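Local coordinates for protein RV1873 (Mycobacterium tuberculosis, PDB 2JEK) that is of unknown function but belongs to the DUF1810 family and folds as an all-helical right-handed superhelix, at residues Arg91-Glu94 with Glu95-Pro99; Pro99-Asp102 with Leu103-Cys106. All coordinates share one frame; numbering follows the deposited sequence.

Contact 1. Residues Arg91-Glu94 with Glu95-Pro99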
ATOM      1  N   ARG A  91       9.074 -11.178  12.884  1.00 19.41           N
ATOM      2  CA  ARG A  91       9.450 -11.323  11.481  1.00 19.27           C
ATOM      3  C   ARG A  91       9.894 -10.002  10.875  1.00 18.17           C
ATOM      4  O   ARG A  91       9.278  -8.961  11.125  1.00 17.95           O
ATOM      5  CB  ARG A  91       8.293 -11.908  10.672  1.00 19.38           C
ATOM      6  CG  ARG A  91       7.982 -13.362  10.983  1.00 22.58           C
ATOM      7  CD  ARG A  91       6.992 -13.916   9.982  1.00 27.40           C
ATOM      8  NE  ARG A  91       6.323 -15.113  10.485  1.00 31.67           N
ATOM      9  CZ  ARG A  91       5.590 -15.933   9.736  1.00 36.19           C
ATOM     10  NH1 ARG A  91       5.436 -15.695   8.436  1.00 37.33           N
ATOM     11  NH2 ARG A  91       5.023 -17.003  10.287  1.00 36.65           N
ATOM     12  N   SER A  92      10.964 -10.044  10.082  1.00 17.48           N
ATOM     13  CA  SER A  92      11.388  -8.883   9.322  1.00 16.97           C
ATOM     14  C   SER A  92      10.414  -8.726   8.164  1.00 15.08           C
ATOM     15  O   SER A  92       9.696  -9.664   7.804  1.00 13.56           O
ATOM     16  CB  SER A  92      12.809  -9.054   8.793  1.00 18.16           C
ATOM     17  OG  SER A  92      12.841 -10.035   7.769  1.00 21.41           O
ATOM     18  N   ILE A  93      10.390  -7.542   7.569  1.00 13.59           N
ATOM     19  CA  ILE A  93       9.408  -7.293   6.534  1.00 12.83           C
ATOM     20  C   ILE A  93       9.636  -8.200   5.319  1.00 13.56           C
ATOM     21  O   ILE A  93       8.679  -8.569   4.641  1.00 13.68           O
ATOM     22  CB  ILE A  93       9.360  -5.796   6.149  1.00 11.81           C
ATOM     23  CG1 ILE A  93       8.014  -5.438   5.483  1.00 11.21           C
ATOM     24  CG2 ILE A  93      10.569  -5.403   5.318  1.00 12.62           C
ATOM     25  CD1 ILE A  93       6.782  -5.687   6.347  1.00 10.66           C
ATOM     26  N   GLU A  94      10.892  -8.591   5.074  1.00 13.40           N
ATOM     27  CA  GLU A  94      11.219  -9.456   3.930  1.00 15.46           C
ATOM     28  C   GLU A  94      10.762 -10.892   4.144  1.00 15.19           C
ATOM     29  O   GLU A  94      10.650 -11.666   3.187  1.00 15.49           O
ATOM     30  CB  GLU A  94      12.715  -9.420   3.602  1.00 15.85           C
ATOM     31  CG  GLU A  94      13.256  -8.035   3.272  1.00 21.78           C
ATOM     32  CD  GLU A  94      13.871  -7.327   4.477  1.00 28.42           C
ATOM     33  OE1 GLU A  94      13.516  -7.657   5.639  1.00 25.43           O
ATOM     34  OE2 GLU A  94      14.712  -6.428   4.253  1.00 29.39           O
ATOM     35  N   GLU A  95      10.482 -11.237   5.396  1.00 14.29           N
ATOM     36  CA  GLU A  95       9.901 -12.535   5.717  1.00 15.46           C
ATOM     37  C   GLU A  95       8.389 -12.553   5.493  1.00 15.14           C
ATOM     38  O   GLU A  95       7.808 -13.608   5.240  1.00 16.87           O
ATOM     39  CB  GLU A  95      10.254 -12.938   7.152  1.00 15.25           C
ATOM     40  CG  GLU A  95      11.736 -13.295   7.298  1.00 16.02           C
ATOM     41  CD  GLU A  95      12.166 -13.577   8.725  1.00 18.09           C
ATOM     42  OE1 GLU A  95      11.936 -12.734   9.614  1.00 18.36           O
ATOM     43  OE2 GLU A  95      12.789 -14.633   8.944  1.00 22.75           O
ATOM     44  N   ILE A  96       7.756 -11.380   5.572  1.00 12.70           N
ATOM     45  CA  ILE A  96       6.312 -11.272   5.362  1.00 11.89           C
ATOM     46  C   ILE A  96       6.020 -11.019   3.878  1.00 11.23           C
ATOM     47  O   ILE A  96       5.118 -11.644   3.297  1.00 12.42           O
ATOM     48  CB  ILE A  96       5.693 -10.126   6.220  1.00 10.77           C
ATOM     49  CG1 ILE A  96       6.018 -10.327   7.710  1.00 11.42           C
ATOM     50  CG2 ILE A  96       4.171 -10.054   5.999  1.00 11.19           C
ATOM     51  CD1 ILE A  96       5.740  -9.101   8.582  1.00 12.68           C
ATOM     52  N   PHE A  97       6.791 -10.099   3.296  1.00 10.34           N
ATOM     53  CA  PHE A  97       6.672  -9.703   1.891  1.00 11.28           C
ATOM     54  C   PHE A  97       8.006  -9.967   1.207  1.00 13.42           C
ATOM     55  O   PHE A  97       8.955  -9.202   1.386  1.00 15.18           O
ATOM     56  CB  PHE A  97       6.367  -8.203   1.767  1.00 10.56           C
ATOM     57  CG  PHE A  97       5.030  -7.807   2.296  1.00  8.07           C
ATOM     58  CD1 PHE A  97       3.909  -7.785   1.472  1.00  9.32           C
ATOM     59  CD2 PHE A  97       4.896  -7.445   3.624  1.00  8.80           C
ATOM     60  CE1 PHE A  97       2.672  -7.421   1.978  1.00 10.45           C
ATOM     61  CE2 PHE A  97       3.673  -7.070   4.126  1.00  8.94           C
ATOM     62  CZ  PHE A  97       2.561  -7.058   3.311  1.00  8.52           C
ATOM     63  N   GLY A  98       8.083 -11.029   0.416  1.00 15.24           N
ATOM     64  CA  GLY A  98       9.335 -11.319  -0.285  1.00 16.10           C
ATOM     65  C   GLY A  98       9.664 -10.198  -1.261  1.00 16.13           C
ATOM     66  O   GLY A  98       8.747  -9.614  -1.847  1.00 15.74           O
ATOM     67  N   PRO A  99      10.961  -9.863  -1.440  1.00 15.73           N
ATOM     68  CA  PRO A  99      11.283  -8.890  -2.490  1.00 15.81           C
ATOM     69  C   PRO A  99      10.649  -9.317  -3.819  1.00 15.92           C
ATOM     70  O   PRO A  99      10.571 -10.521  -4.095  1.00 16.08           O
ATOM     71  CB  PRO A  99      12.812  -8.951  -2.571  1.00 17.23           C
ATOM     72  CG  PRO A  99      13.223  -9.361  -1.201  1.00 18.11           C
ATOM     73  CD  PRO A  99      12.171 -10.325  -0.732  1.00 16.38           C
TER
HETATM   74  O   HOH W   1       8.604 -14.069   2.529  1.00 40.10           O
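Ser92 and Glu95 meet at the start of the short helix 93-96 in a local bond between the Glu95 carboxylate and the Ser92 backbone, on a single turn that leads from the end of helix 74-87 towards helix 101-115. The carboxylate of Glu95 reaches back along the chain: OE1 accepts the backbone N-H of Ser92 at 2.9 Å through its anti lone pair, with an angle of 161° at the hydrogen. A first torsion of -71° sets Glu95 CG anti to its own carbonyl carbon, and the chain beyond CG runs extended, which carries OE1 back to the start of the turn. In the other direction, Ser92 O receives Glu95 N at 3.0 Å, the donor standing well above the carbonyl plane.

The next carbonyl, Ile93 O, takes Phe97 N at 2.8 Å, nearly along the C=O axis, and the Ile96 N-H is shared weakly between Ser92 O and Ile93 O. The buried face of the turn is apolar. Ile93 CD1 meets the edge of the Phe97 ring near its plane, 3.7 Å from CD2, and lies 4.2 Å from Ile96 CD1. Val85 of helix 74-87 and Leu105 of helix 101-115 cover Ile93 and Phe97, while Tyr129 packs on Ile93 and Ile96. Glu94 CA points its hydrogen at Phe97 O, 3.4 Å away. A water lies within hydrogen-bonding distance of both Glu94 O and Glu95 O.

The chemistry is thus split by face: apolar atoms pack on the buried side, whereas two Ser92-Glu95 bonds in opposite directions, side chain to Ser92 N and backbone to Ser92 O, tie the start of a helix with few backbone bonds of its own and would probably restrain the Glu95 carboxylate.

Contact 2. Residues Pro99-Asp102 with Leu103-Cys106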
ATOM      1  N   PRO A  99      10.961  -9.863  -1.440  1.00 15.73           N
ATOM      2  CA  PRO A  99      11.283  -8.890  -2.490  1.00 15.81           C
ATOM      3  C   PRO A  99      10.649  -9.317  -3.819  1.00 15.92           C
ATOM      4  O   PRO A  99      10.571 -10.521  -4.095  1.00 16.08           O
ATOM      5  CB  PRO A  99      12.812  -8.951  -2.571  1.00 17.23           C
ATOM      6  CG  PRO A  99      13.223  -9.361  -1.201  1.00 18.11           C
ATOM      7  CD  PRO A  99      12.171 -10.325  -0.732  1.00 16.38           C
ATOM      8  N   PRO A 100      10.181  -8.354  -4.638  1.00 15.03           N
ATOM      9  CA  PRO A 100      10.308  -6.907  -4.478  1.00 14.42           C
ATOM     10  C   PRO A 100       9.139  -6.271  -3.725  1.00 12.93           C
ATOM     11  O   PRO A 100       9.018  -5.042  -3.704  1.00 11.39           O
ATOM     12  CB  PRO A 100      10.319  -6.428  -5.932  1.00 15.51           C
ATOM     13  CG  PRO A 100       9.340  -7.351  -6.601  1.00 17.85           C
ATOM     14  CD  PRO A 100       9.457  -8.688  -5.882  1.00 16.79           C
ATOM     15  N   ASP A 101       8.289  -7.092  -3.116  1.00 10.80           N
ATOM     16  CA  ASP A 101       7.110  -6.552  -2.449  1.00 10.04           C
ATOM     17  C   ASP A 101       7.447  -5.749  -1.204  1.00  9.84           C
ATOM     18  O   ASP A 101       6.655  -4.906  -0.790  1.00  8.91           O
ATOM     19  CB  ASP A 101       6.123  -7.664  -2.105  1.00  9.81           C
ATOM     20  CG  ASP A 101       5.411  -8.203  -3.320  1.00 11.52           C
ATOM     21  OD1 ASP A 101       5.296  -7.472  -4.319  1.00 14.33           O
ATOM     22  OD2 ASP A 101       4.979  -9.368  -3.270  1.00 16.21           O
ATOM     23  N   ASP A 102       8.614  -5.977  -0.616  1.00  8.56           N
ATOM     24  CA  ASP A 102       9.049  -5.158   0.520  1.00  9.59           C
ATOM     25  C   ASP A 102       9.212  -3.693   0.100  1.00  9.87           C
ATOM     26  O   ASP A 102       8.813  -2.761   0.836  1.00  9.64           O
ATOM     27  CB  ASP A 102      10.323  -5.727   1.172  1.00 10.75           C
ATOM     28  CG  ASP A 102      11.511  -5.780   0.222  1.00 15.20           C
ATOM     29  OD1 ASP A 102      11.331  -6.025  -0.986  1.00 15.87           O
ATOM     30  OD2 ASP A 102      12.653  -5.573   0.695  1.00 23.54           O
ATOM     31  N   LEU A 103       9.751  -3.477  -1.097  1.00  9.61           N
ATOM     32  CA  LEU A 103       9.919  -2.123  -1.604  1.00 10.07           C
ATOM     33  C   LEU A 103       8.573  -1.528  -1.994  1.00  9.22           C
ATOM     34  O   LEU A 103       8.315  -0.340  -1.755  1.00  9.14           O
ATOM     35  CB  LEU A 103      10.875  -2.103  -2.796  1.00 12.29           C
ATOM     36  CG  LEU A 103      12.270  -2.694  -2.560  1.00 17.87           C
ATOM     37  CD1 LEU A 103      13.153  -2.538  -3.798  1.00 24.74           C
ATOM     38  CD2 LEU A 103      12.940  -2.076  -1.334  1.00 23.15           C
ATOM     39  N   LYS A 104       7.710  -2.350  -2.590  1.00  8.01           N
ATOM     40  CA  LYS A 104       6.365  -1.903  -2.923  1.00  8.18           C
ATOM     41  C   LYS A 104       5.623  -1.409  -1.678  1.00  7.77           C
ATOM     42  O   LYS A 104       4.962  -0.364  -1.715  1.00  7.53           O
ATOM     43  CB  LYS A 104       5.581  -3.021  -3.611  1.00  9.05           C
ATOM     44  CG  LYS A 104       6.010  -3.278  -5.050  1.00 10.67           C
ATOM     45  CD  LYS A 104       5.044  -4.239  -5.747  1.00 14.74           C
ATOM     46  CE  LYS A 104       5.433  -4.499  -7.199  1.00 16.59           C
ATOM     47  NZ  LYS A 104       5.318  -3.275  -8.028  1.00 18.26           N
ATOM     48  N   LEU A 105       5.753  -2.137  -0.572  1.00  7.09           N
ATOM     49  CA  LEU A 105       5.084  -1.749   0.657  1.00  7.95           C
ATOM     50  C   LEU A 105       5.646  -0.440   1.173  1.00  7.99           C
ATOM     51  O   LEU A 105       4.898   0.460   1.567  1.00  7.56           O
ATOM     52  CB  LEU A 105       5.233  -2.829   1.712  1.00  7.49           C
ATOM     53  CG  LEU A 105       4.532  -2.542   3.044  1.00  7.50           C
ATOM     54  CD1 LEU A 105       3.038  -2.334   2.877  1.00  9.26           C
ATOM     55  CD2 LEU A 105       4.782  -3.674   4.009  1.00  8.67           C
ATOM     56  N   CYS A 106       6.966  -0.314   1.167  1.00  7.81           N
ATOM     57  CA  CYS A 106       7.568   0.948   1.573  1.00  7.43           C
ATOM     58  C   CYS A 106       7.016   2.116   0.746  1.00  7.32           C
ATOM     59  O   CYS A 106       6.661   3.167   1.289  1.00  7.02           O
ATOM     60  CB  CYS A 106       9.087   0.861   1.456  1.00  7.48           C
ATOM     61  SG  CYS A 106       9.906   2.327   2.066  1.00 10.13           S
TER
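With chi1 at 61°, Asp102 holds its CG between its backbone N and carbonyl carbon, folding the carboxylate forward beside Leu103; the two side chains lie alongside each other and point the same way. Asp101 instead has CG anti to its carbonyl carbon (chi1 -73°), which brings OD1 against the Lys104 chain. Both belong to the first turn of helix 101-115, where Pro100, joined to Pro99 by a cis peptide, occupies the N-cap position.

Pro100 O begins the helical ladder by accepting Lys104 N at 3.2 Å in the carbonyl plane, with a weak second bond from Leu103 N. Leu105 N to Asp101 O and Cys106 N to Asp102 O continue the alpha-helical pattern, N-H of residue i+4 to C=O of residue i.

Asp101 and Lys104 meet through oxygen and methylene rather than through their charges: Asp101 OD1 stands 3.5 Å from Lys104 CD, and Lys104 NZ stays 5.6 Å from Asp101 OD1. Each charged end has a partner elsewhere, Asp101 OD2 in a salt bridge with Lys33 and Lys104 NZ in a hydrogen bond to a bound glycerol. Met38 packs against both side chains, joining this turn to helix 38-41. The two acidic residues at the helix start would probably interact favourably with its dipole. On the Leu103 side, CG of that leucine rests 3.8 Å from Asp102 OD1.

Contacts 1 and 2 are consecutive, share Pro99 and have centres about 9 Å apart. Helix 93-96 and the Phe97 that follows it pack on Leu105 of helix 101-115, whose CD2 lies 3.6 Å from Phe97 CE2 and 3.7 Å from Ile93 CD1. Beside this apolar junction, the Glu94 CG methylene touches Asp102 OD2 at 3.6 Å, and Phe97 O lies 3.7 Å from Asp102 CB. Lys33 reaches both contacts, in contact 1 through a backbone hydrogen bond with Ile96. The function is unknown, so no site can be assigned here; the glycerol beside contact 2 is probably from the crystallisation liquor.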